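Local coordinates for protein glycoside hydrolase family 31 (Trueperella pyogenes, PDB 5I0G) that degrades cycloalternan, a cyclic glucose oligosaccharide, probably by hydrolysing its glycosidic bonds as a family 31 glycoside hydrolase, at residues 298-303 with 589-594; 630-635 with 675-680. The protein carries 1 engineered substitution. One frame throughout, in Å; residues are numbered along the deposited sequence.

In the fold
From the N terminus the chain first builds beta sheets that are mostly antiparallel, then enters the parallel eight-stranded barrel at strand 298-300. Contact 1 closes the longer loop: 285 residues, holding the other barrel strands and their helices, separate 298-303 from 589-594, and the meeting of strand 298-300 with strand 587-590 shuts the barrel beside the bound glycan. The chain then runs through helices 617-631 and 633-646 into the C-terminal antiparallel sheet. Contact 2 folds this sheet back, across 39 residues, onto the junction of the two helices. The contacts follow in series, neither nested nor crossed, with centres about 25 Å apart: one seals the barrel, the other docks the next domain against it.

Contact 1 of 2, residues 298-303 with 589-594; sequences WASGNE and QYHSEF. With GLC (alpha-D-glucopyranose), chain B; GLC (alpha-D-glucopyranose), chain C.
S300 and H591 meet where the first and last strands of the barrel run side by side. The dense part lies at the strand end: W298 CB packs against Q589 CG at 3.5 Å, and on the other face of the sheet the Y590 ring lies over the backbone of A299, whose CA sits 4.2 Å from the ring centroid in a CH-pi contact. Small A299 suits this place against the tyrosine ring, whose hydroxyl bonds H317. A weak bond runs from Y590 N to W298 O. A water bridges S300 OG and Q589 OE1. Beyond S300 direct bonds become sparse, and another water joins S300 O to S592 OG. N302 N to S592 O, 3.0 Å and nearly straight at 166°, grips the loops again. N302 OD1 abuts F594 CB at 3.2 Å, its amide almost perpendicular to the ring. With CG anti to the backbone N (chi1 -169°), N302 delivers ND2 to O5 of the chain C glucose at 2.8 Å; ND2 also bonds E330, which helps fix the amide's rotation. H591 bonds O4 of the chain B glucose through NE2, 3.0 Å, while ND1 holds S300 OG weakly, so the first-to-last strand joint carries a sugar-binding side chain.

Contact 2 of 2, residues 630-635 with 675-680; sequences EALRPY and DELLIN
Y635 reaches from helix 633-646 to the turn ahead of strand 677-679, where its OH accepts a hydrogen bond from E676 N, 3.0 Å long with an angle of 149° at the hydrogen. The ring itself is apolar, and L677 uses this: its CD1 methyl stands over one face, 4.1 Å from the centroid and 28° off the normal, a CH-pi contact. E676 brings its aliphatic part to the ring instead, CG lying in the ring plane at the edge, 3.8 Å from CE1. A tyrosine therefore fits well, offering a broad surface to a leucine and a polar tip to a backbone turn. L632 adds a methyl from the helix junction, its CD1 4.0 Å from L677 CD1, as the two leucines slide past one another in opposite directions.

The next shell fixes these groups. Y635 CG is anti to its own nitrogen (chi1 179°), which carries the ring toward E676 and L677, and the hydroxyl also bonds L673 O. E676 bends at chi2, and its carboxylate turns from the ring to a salt bridge with R728, while D675 pairs with R652 and its backbone N with Q639 of the same helix as Y635. The contact thus seats the junction of helices 617-631 and 633-646 on the C-terminal antiparallel sheet, where strand 677-679 lies between strands 671-673 and 725-728.

Contact 1 of 2, residues 298-303 with 589-594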
ATOM      1  N   TRP A 298      -3.779   9.892 -17.644  1.00 22.52           N
ATOM      2  CA  TRP A 298      -3.366   8.481 -17.784  1.00 22.44           C
ATOM      3  C   TRP A 298      -4.602   7.640 -18.067  1.00 22.55           C
ATOM      4  O   TRP A 298      -5.572   7.708 -17.311  1.00 22.71           O
ATOM      5  CB  TRP A 298      -2.751   7.943 -16.489  1.00 22.56           C
ATOM      6  CG  TRP A 298      -1.424   8.521 -16.081  1.00 22.83           C
ATOM      7  CD1 TRP A 298      -1.051   9.838 -16.093  1.00 23.00           C
ATOM      8  CD2 TRP A 298      -0.300   7.795 -15.581  1.00 22.61           C
ATOM      9  NE1 TRP A 298       0.236   9.977 -15.634  1.00 22.67           N
ATOM     10  CE2 TRP A 298       0.725   8.740 -15.311  1.00 22.63           C
ATOM     11  CE3 TRP A 298      -0.054   6.440 -15.332  1.00 22.79           C
ATOM     12  CZ2 TRP A 298       1.978   8.372 -14.803  1.00 22.45           C
ATOM     13  CZ3 TRP A 298       1.204   6.070 -14.814  1.00 22.49           C
ATOM     14  CH2 TRP A 298       2.197   7.039 -14.567  1.00 22.70           C
ATOM     15  N   ALA A 299      -4.546   6.827 -19.121  1.00 22.66           N
ATOM     16  CA  ALA A 299      -5.633   5.904 -19.496  1.00 23.09           C
ATOM     17  C   ALA A 299      -5.252   4.471 -19.138  1.00 23.25           C
ATOM     18  O   ALA A 299      -4.131   4.047 -19.435  1.00 23.50           O
ATOM     19  CB  ALA A 299      -5.898   5.989 -20.994  1.00 23.37           C
ATOM     20  N   SER A 300      -6.176   3.725 -18.532  1.00 23.37           N
ATOM     21  CA  SER A 300      -5.911   2.339 -18.148  1.00 23.94           C
ATOM     22  C   SER A 300      -7.173   1.497 -18.114  1.00 23.74           C
ATOM     23  O   SER A 300      -8.272   1.980 -17.825  1.00 24.10           O
ATOM     24  CB  SER A 300      -5.224   2.301 -16.764  1.00 24.76           C
ATOM     25  OG  SER A 300      -4.957   0.971 -16.324  1.00 25.93           O
ATOM     26  N   GLY A 301      -7.003   0.217 -18.390  1.00 23.52           N
ATOM     27  CA  GLY A 301      -8.091  -0.749 -18.268  1.00 23.61           C
ATOM     28  C   GLY A 301      -7.574  -2.166 -18.424  1.00 23.21           C
ATOM     29  O   GLY A 301      -6.964  -2.507 -19.441  1.00 22.52           O
ATOM     30  N   ASN A 302      -7.823  -2.998 -17.421  1.00 22.86           N
ATOM     31  CA  ASN A 302      -7.298  -4.350 -17.439  1.00 22.73           C
ATOM     32  C   ASN A 302      -7.759  -5.187 -18.643  1.00 22.66           C
ATOM     33  O   ASN A 302      -7.012  -6.045 -19.103  1.00 22.44           O
ATOM     34  CB  ASN A 302      -7.597  -5.081 -16.137  1.00 22.75           C
ATOM     35  CG  ASN A 302      -6.830  -6.378 -16.024  1.00 23.27           C
ATOM     36  OD1 ASN A 302      -7.365  -7.437 -16.338  1.00 24.17           O
ATOM     37  ND2 ASN A 302      -5.552  -6.305 -15.636  1.00 23.05           N
ATOM     38  N   GLU A 303      -8.945  -4.918 -19.181  1.00 22.92           N
ATOM     39  CA  GLU A 303      -9.450  -5.704 -20.319  1.00 23.74           C
ATOM     40  C   GLU A 303      -8.945  -5.244 -21.703  1.00 23.82           C
ATOM     41  O   GLU A 303      -9.370  -5.769 -22.741  1.00 24.23           O
ATOM     42  CB  GLU A 303     -10.967  -5.818 -20.239  1.00 24.65           C
ATOM     43  CG  GLU A 303     -11.374  -6.570 -18.974  1.00 25.56           C
ATOM     44  CD  GLU A 303     -12.820  -6.982 -18.950  1.00 26.48           C
ATOM     45  OE1 GLU A 303     -13.155  -7.909 -18.187  1.00 26.78           O
ATOM     46  OE2 GLU A 303     -13.613  -6.402 -19.705  1.00 27.60           O
ATOM     47  N   GLN A 589      -5.841   9.821 -13.369  1.00 23.06           N
ATOM     48  CA  GLN A 589      -5.862   8.476 -13.970  1.00 23.27           C
ATOM     49  C   GLN A 589      -7.186   7.763 -13.763  1.00 22.51           C
ATOM     50  O   GLN A 589      -7.725   7.803 -12.675  1.00 22.00           O
ATOM     51  CB  GLN A 589      -4.719   7.622 -13.366  1.00 24.36           C
ATOM     52  CG  GLN A 589      -4.528   6.231 -13.987  1.00 25.05           C
ATOM     53  CD  GLN A 589      -4.750   5.054 -13.040  1.00 25.91           C
ATOM     54  OE1 GLN A 589      -4.187   3.989 -13.259  1.00 27.30           O
ATOM     55  NE2 GLN A 589      -5.544   5.235 -11.987  1.00 26.00           N
ATOM     56  N   TYR A 590      -7.687   7.102 -14.813  1.00 22.06           N
ATOM     57  CA  TYR A 590      -8.820   6.181 -14.715  1.00 22.24           C
ATOM     58  C   TYR A 590      -8.385   4.765 -15.005  1.00 21.82           C
ATOM     59  O   TYR A 590      -7.420   4.556 -15.728  1.00 21.89           O
ATOM     60  CB  TYR A 590      -9.991   6.587 -15.632  1.00 22.81           C
ATOM     61  CG  TYR A 590      -9.805   6.389 -17.118  1.00 22.86           C
ATOM     62  CD1 TYR A 590     -10.021   5.146 -17.711  1.00 23.56           C
ATOM     63  CD2 TYR A 590      -9.460   7.456 -17.941  1.00 23.28           C
ATOM     64  CE1 TYR A 590      -9.889   4.968 -19.087  1.00 23.52           C
ATOM     65  CE2 TYR A 590      -9.335   7.291 -19.315  1.00 23.48           C
ATOM     66  CZ  TYR A 590      -9.540   6.042 -19.881  1.00 23.64           C
ATOM     67  OH  TYR A 590      -9.392   5.867 -21.243  1.00 24.16           O
ATOM     68  N   HIS A 591      -9.122   3.812 -14.447  1.00 21.48           N
ATOM     69  CA  HIS A 591      -8.715   2.414 -14.432  1.00 21.75           C
ATOM     70  C   HIS A 591      -9.933   1.500 -14.223  1.00 22.16           C
ATOM     71  O   HIS A 591     -10.943   1.940 -13.698  1.00 21.61           O
ATOM     72  CB  HIS A 591      -7.684   2.225 -13.314  1.00 21.63           C
ATOM     73  CG  HIS A 591      -7.121   0.842 -13.225  1.00 21.86           C
ATOM     74  ND1 HIS A 591      -6.759   0.107 -14.339  1.00 21.84           N
ATOM     75  CD2 HIS A 591      -6.838   0.065 -12.151  1.00 21.64           C
ATOM     76  CE1 HIS A 591      -6.322  -1.076 -13.956  1.00 21.86           C
ATOM     77  NE2 HIS A 591      -6.339  -1.121 -12.633  1.00 21.70           N
ATOM     78  N   SER A 592      -9.839   0.247 -14.657  1.00 22.45           N
ATOM     79  CA  SER A 592     -10.924  -0.717 -14.493  1.00 23.81           C
ATOM     80  C   SER A 592     -10.379  -2.135 -14.282  1.00 24.70           C
ATOM     81  O   SER A 592      -9.411  -2.539 -14.919  1.00 24.08           O
ATOM     82  CB  SER A 592     -11.855  -0.707 -15.727  1.00 24.00           C
ATOM     83  OG  SER A 592     -11.141  -1.086 -16.899  1.00 23.54           O
ATOM     84  N   GLU A 593     -11.054  -2.878 -13.411  1.00 26.08           N
ATOM     85  CA  GLU A 593     -10.638  -4.212 -12.994  1.00 27.87           C
ATOM     86  C   GLU A 593     -11.015  -5.290 -14.008  1.00 27.47           C
ATOM     87  O   GLU A 593     -11.980  -5.131 -14.753  1.00 27.55           O
ATOM     88  CB  GLU A 593     -11.314  -4.552 -11.672  1.00 30.03           C
ATOM     89  CG  GLU A 593     -10.667  -5.722 -10.958  1.00 32.65           C
ATOM     90  CD  GLU A 593     -11.292  -6.014  -9.614  1.00 33.93           C
ATOM     91  OE1 GLU A 593     -12.519  -5.754  -9.461  1.00 34.21           O
ATOM     92  OE2 GLU A 593     -10.528  -6.518  -8.746  1.00 34.35           O
ATOM     93  N   PHE A 594     -10.262  -6.389 -14.008  1.00 26.83           N
ATOM     94  CA  PHE A 594     -10.614  -7.614 -14.768  1.00 26.70           C
ATOM     95  C   PHE A 594     -12.039  -8.091 -14.446  1.00 27.20           C
ATOM     96  O   PHE A 594     -12.433  -8.116 -13.296  1.00 27.16           O
ATOM     97  CB  PHE A 594      -9.636  -8.772 -14.466  1.00 25.79           C
ATOM     98  CG  PHE A 594      -9.812  -9.972 -15.365  1.00 25.78           C
ATOM     99  CD1 PHE A 594      -9.516  -9.892 -16.730  1.00 25.76           C
ATOM    100  CD2 PHE A 594     -10.278 -11.189 -14.853  1.00 25.99           C
ATOM    101  CE1 PHE A 594      -9.681 -10.998 -17.565  1.00 26.26           C
ATOM    102  CE2 PHE A 594     -10.448 -12.299 -15.692  1.00 26.53           C
ATOM    103  CZ  PHE A 594     -10.145 -12.206 -17.045  1.00 26.31           C
TER
HETATM  104  C1  GLC B   2      -4.356  -5.570  -8.506  1.00 27.93           C
HETATM  105  C2  GLC B   2      -4.356  -4.041  -8.594  1.00 27.73           C
HETATM  106  C3  GLC B   2      -5.153  -3.576  -9.803  1.00 27.60           C
HETATM  107  C4  GLC B   2      -4.740  -4.287 -11.086  1.00 28.25           C
HETATM  108  C5  GLC B   2      -4.725  -5.791 -10.872  1.00 29.28           C
HETATM  109  C6  GLC B   2      -4.161  -6.517 -12.078  1.00 29.67           C
HETATM  110  O2  GLC B   2      -4.925  -3.450  -7.411  1.00 28.20           O
HETATM  111  O3  GLC B   2      -5.011  -2.166 -10.006  1.00 27.62           O
HETATM  112  O4  GLC B   2      -5.687  -3.977 -12.109  1.00 27.42           O
HETATM  113  O5  GLC B   2      -3.922  -6.138  -9.737  1.00 28.78           O
HETATM  114  O6  GLC B   2      -4.547  -7.880 -11.936  1.00 30.04           O
HETATM  115  C1  GLC C   3      -5.163  -8.408 -13.128  1.00 31.30           C
HETATM  116  C2  GLC C   3      -5.609  -9.822 -12.827  1.00 31.79           C
HETATM  117  C3  GLC C   3      -4.403 -10.723 -12.620  1.00 32.05           C
HETATM  118  C4  GLC C   3      -3.472 -10.656 -13.823  1.00 30.93           C
HETATM  119  C5  GLC C   3      -3.120  -9.200 -14.133  1.00 30.63           C
HETATM  120  C6  GLC C   3      -2.336  -9.025 -15.430  1.00 30.83           C
HETATM  121  O2  GLC C   3      -6.395  -9.797 -11.637  1.00 32.84           O
HETATM  122  O3  GLC C   3      -4.877 -12.061 -12.422  1.00 33.21           O
HETATM  123  O4  GLC C   3      -2.304 -11.435 -13.532  1.00 30.47           O
HETATM  124  O5  GLC C   3      -4.307  -8.415 -14.270  1.00 31.49           O
HETATM  125  O6  GLC C   3      -3.203  -9.228 -16.554  1.00 29.38           O
HETATM  126  O   HOH W   1     -11.069   1.472 -18.084  1.00 19.95           O
HETATM  127  O   HOH W   2      -2.960   1.752 -14.173  1.00 31.67           O
HETATM  128  O   HOH W   3     -11.480  -3.723 -17.233  1.00 24.57           O

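Contact 2 of 2, residues 630-635 with 675-680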
ATOM      1  N   GLU A 630      -4.805  20.140 -19.155  1.00 26.13           N
ATOM      2  CA  GLU A 630      -3.730  20.609 -20.052  1.00 27.91           C
ATOM      3  C   GLU A 630      -3.275  22.037 -19.718  1.00 26.57           C
ATOM      4  O   GLU A 630      -2.093  22.301 -19.648  1.00 25.74           O
ATOM      5  CB  GLU A 630      -4.154  20.542 -21.533  1.00 30.99           C
ATOM      6  CG  GLU A 630      -4.463  19.137 -22.050  1.00 33.53           C
ATOM      7  CD  GLU A 630      -3.257  18.212 -21.989  1.00 36.13           C
ATOM      8  OE1 GLU A 630      -2.294  18.455 -22.755  1.00 40.35           O
ATOM      9  OE2 GLU A 630      -3.266  17.256 -21.170  1.00 37.94           O
ATOM     10  N   ALA A 631      -4.231  22.931 -19.491  1.00 26.26           N
ATOM     11  CA  ALA A 631      -3.951  24.312 -19.113  1.00 26.62           C
ATOM     12  C   ALA A 631      -3.215  24.407 -17.773  1.00 26.18           C
ATOM     13  O   ALA A 631      -2.442  25.353 -17.543  1.00 26.15           O
ATOM     14  CB  ALA A 631      -5.250  25.138 -19.085  1.00 27.07           C
ATOM     15  N   LEU A 632      -3.437  23.404 -16.918  1.00 25.70           N
ATOM     16  CA  LEU A 632      -2.835  23.308 -15.588  1.00 25.62           C
ATOM     17  C   LEU A 632      -1.372  22.785 -15.601  1.00 25.36           C
ATOM     18  O   LEU A 632      -0.665  22.859 -14.598  1.00 24.04           O
ATOM     19  CB  LEU A 632      -3.725  22.381 -14.747  1.00 26.30           C
ATOM     20  CG  LEU A 632      -3.943  22.550 -13.254  1.00 27.29           C
ATOM     21  CD1 LEU A 632      -4.270  23.982 -12.875  1.00 27.80           C
ATOM     22  CD2 LEU A 632      -5.061  21.589 -12.844  1.00 27.56           C
ATOM     23  N   ARG A 633      -0.913  22.270 -16.736  1.00 25.87           N
ATOM     24  CA  ARG A 633       0.386  21.605 -16.795  1.00 26.40           C
ATOM     25  C   ARG A 633       1.633  22.443 -16.454  1.00 25.36           C
ATOM     26  O   ARG A 633       2.463  21.966 -15.681  1.00 24.22           O
ATOM     27  CB  ARG A 633       0.526  20.776 -18.083  1.00 28.56           C
ATOM     28  CG  ARG A 633      -0.254  19.451 -17.889  1.00 30.78           C
ATOM     29  CD  ARG A 633      -0.400  18.576 -19.118  1.00 32.91           C
ATOM     30  NE  ARG A 633       0.886  18.119 -19.650  1.00 33.70           N
ATOM     31  CZ  ARG A 633       1.017  17.109 -20.502  1.00 34.65           C
ATOM     32  NH1 ARG A 633       2.221  16.768 -20.930  1.00 35.13           N
ATOM     33  NH2 ARG A 633      -0.052  16.421 -20.918  1.00 35.90           N
ATOM     34  N   PRO A 634       1.745  23.689 -16.965  1.00 24.99           N
ATOM     35  CA  PRO A 634       2.870  24.530 -16.505  1.00 25.09           C
ATOM     36  C   PRO A 634       2.778  24.898 -15.011  1.00 23.70           C
ATOM     37  O   PRO A 634       3.808  25.001 -14.356  1.00 23.21           O
ATOM     38  CB  PRO A 634       2.808  25.773 -17.412  1.00 26.32           C
ATOM     39  CG  PRO A 634       1.446  25.775 -18.003  1.00 26.58           C
ATOM     40  CD  PRO A 634       0.889  24.391 -17.933  1.00 26.01           C
ATOM     41  N   TYR A 635       1.567  25.048 -14.480  1.00 23.45           N
ATOM     42  CA  TYR A 635       1.387  25.240 -13.027  1.00 23.46           C
ATOM     43  C   TYR A 635       1.885  24.025 -12.207  1.00 23.38           C
ATOM     44  O   TYR A 635       2.628  24.190 -11.221  1.00 23.87           O
ATOM     45  CB  TYR A 635      -0.059  25.609 -12.678  1.00 23.33           C
ATOM     46  CG  TYR A 635      -0.298  25.796 -11.185  1.00 23.64           C
ATOM     47  CD1 TYR A 635       0.010  27.004 -10.549  1.00 24.02           C
ATOM     48  CD2 TYR A 635      -0.808  24.753 -10.401  1.00 22.66           C
ATOM     49  CE1 TYR A 635      -0.209  27.165  -9.186  1.00 24.21           C
ATOM     50  CE2 TYR A 635      -1.016  24.912  -9.041  1.00 22.84           C
ATOM     51  CZ  TYR A 635      -0.726  26.111  -8.438  1.00 23.52           C
ATOM     52  OH  TYR A 635      -0.930  26.250  -7.086  1.00 23.65           O
ATOM     53  N   ASP A 675       1.003  26.233  -4.028  1.00 27.82           N
ATOM     54  CA  ASP A 675       0.808  27.425  -3.200  1.00 28.36           C
ATOM     55  C   ASP A 675      -0.455  28.228  -3.525  1.00 28.56           C
ATOM     56  O   ASP A 675      -0.981  28.914  -2.651  1.00 28.63           O
ATOM     57  CB  ASP A 675       1.991  28.379  -3.334  1.00 29.49           C
ATOM     58  CG  ASP A 675       3.323  27.753  -2.952  1.00 29.97           C
ATOM     59  OD1 ASP A 675       3.396  26.666  -2.331  1.00 29.70           O
ATOM     60  OD2 ASP A 675       4.329  28.376  -3.308  1.00 31.13           O
ATOM     61  N   GLU A 676      -0.934  28.159  -4.768  1.00 28.39           N
ATOM     62  CA  GLU A 676      -1.909  29.146  -5.275  1.00 28.80           C
ATOM     63  C   GLU A 676      -3.358  28.716  -5.346  1.00 28.23           C
ATOM     64  O   GLU A 676      -4.217  29.582  -5.400  1.00 29.48           O
ATOM     65  CB  GLU A 676      -1.536  29.630  -6.685  1.00 29.29           C
ATOM     66  CG  GLU A 676      -0.123  30.158  -6.876  1.00 30.18           C
ATOM     67  CD  GLU A 676       0.271  31.226  -5.881  1.00 31.23           C
ATOM     68  OE1 GLU A 676      -0.617  31.936  -5.368  1.00 31.40           O
ATOM     69  OE2 GLU A 676       1.488  31.343  -5.588  1.00 31.96           O
ATOM     70  N   LEU A 677      -3.644  27.417  -5.389  1.00 26.87           N
ATOM     71  CA  LEU A 677      -5.002  26.946  -5.652  1.00 26.39           C
ATOM     72  C   LEU A 677      -5.570  26.148  -4.486  1.00 25.34           C
ATOM     73  O   LEU A 677      -4.930  25.229  -4.017  1.00 24.60           O
ATOM     74  CB  LEU A 677      -5.022  26.077  -6.919  1.00 26.28           C
ATOM     75  CG  LEU A 677      -4.597  26.753  -8.210  1.00 27.19           C
ATOM     76  CD1 LEU A 677      -4.584  25.729  -9.333  1.00 27.14           C
ATOM     77  CD2 LEU A 677      -5.532  27.910  -8.540  1.00 28.15           C
ATOM     78  N   LEU A 678      -6.769  26.516  -4.035  1.00 25.34           N
ATOM     79  CA  LEU A 678      -7.483  25.813  -2.971  1.00 25.20           C
ATOM     80  C   LEU A 678      -8.607  25.016  -3.625  1.00 24.74           C
ATOM     81  O   LEU A 678      -9.422  25.584  -4.347  1.00 24.54           O
ATOM     82  CB  LEU A 678      -8.066  26.812  -1.965  1.00 26.27           C
ATOM     83  CG  LEU A 678      -8.895  26.281  -0.798  1.00 26.74           C
ATOM     84  CD1 LEU A 678      -8.061  25.364   0.060  1.00 26.92           C
ATOM     85  CD2 LEU A 678      -9.446  27.405   0.063  1.00 27.77           C
ATOM     86  N   ILE A 679      -8.639  23.709  -3.353  1.00 24.22           N
ATOM     87  CA  ILE A 679      -9.518  22.747  -4.034  1.00 23.68           C
ATOM     88  C   ILE A 679     -10.480  22.160  -3.011  1.00 23.64           C
ATOM     89  O   ILE A 679     -10.059  21.798  -1.926  1.00 22.75           O
ATOM     90  CB  ILE A 679      -8.712  21.569  -4.633  1.00 23.20           C
ATOM     91  CG1 ILE A 679      -7.429  22.050  -5.331  1.00 23.42           C
ATOM     92  CG2 ILE A 679      -9.574  20.757  -5.589  1.00 23.23           C
ATOM     93  CD1 ILE A 679      -7.648  22.971  -6.506  1.00 23.95           C
ATOM     94  N   ASN A 680     -11.760  22.053  -3.369  1.00 24.11           N
ATOM     95  CA  ASN A 680     -12.750  21.417  -2.509  1.00 24.72           C
ATOM     96  C   ASN A 680     -13.708  20.500  -3.291  1.00 24.79           C
ATOM     97  O   ASN A 680     -14.766  20.923  -3.703  1.00 24.93           O
ATOM     98  CB  ASN A 680     -13.530  22.473  -1.714  1.00 25.33           C
ATOM     99  CG  ASN A 680     -14.407  21.861  -0.631  1.00 25.46           C
ATOM    100  OD1 ASN A 680     -14.315  20.664  -0.352  1.00 25.31           O
ATOM    101  ND2 ASN A 680     -15.269  22.680  -0.017  1.00 26.11           N
TER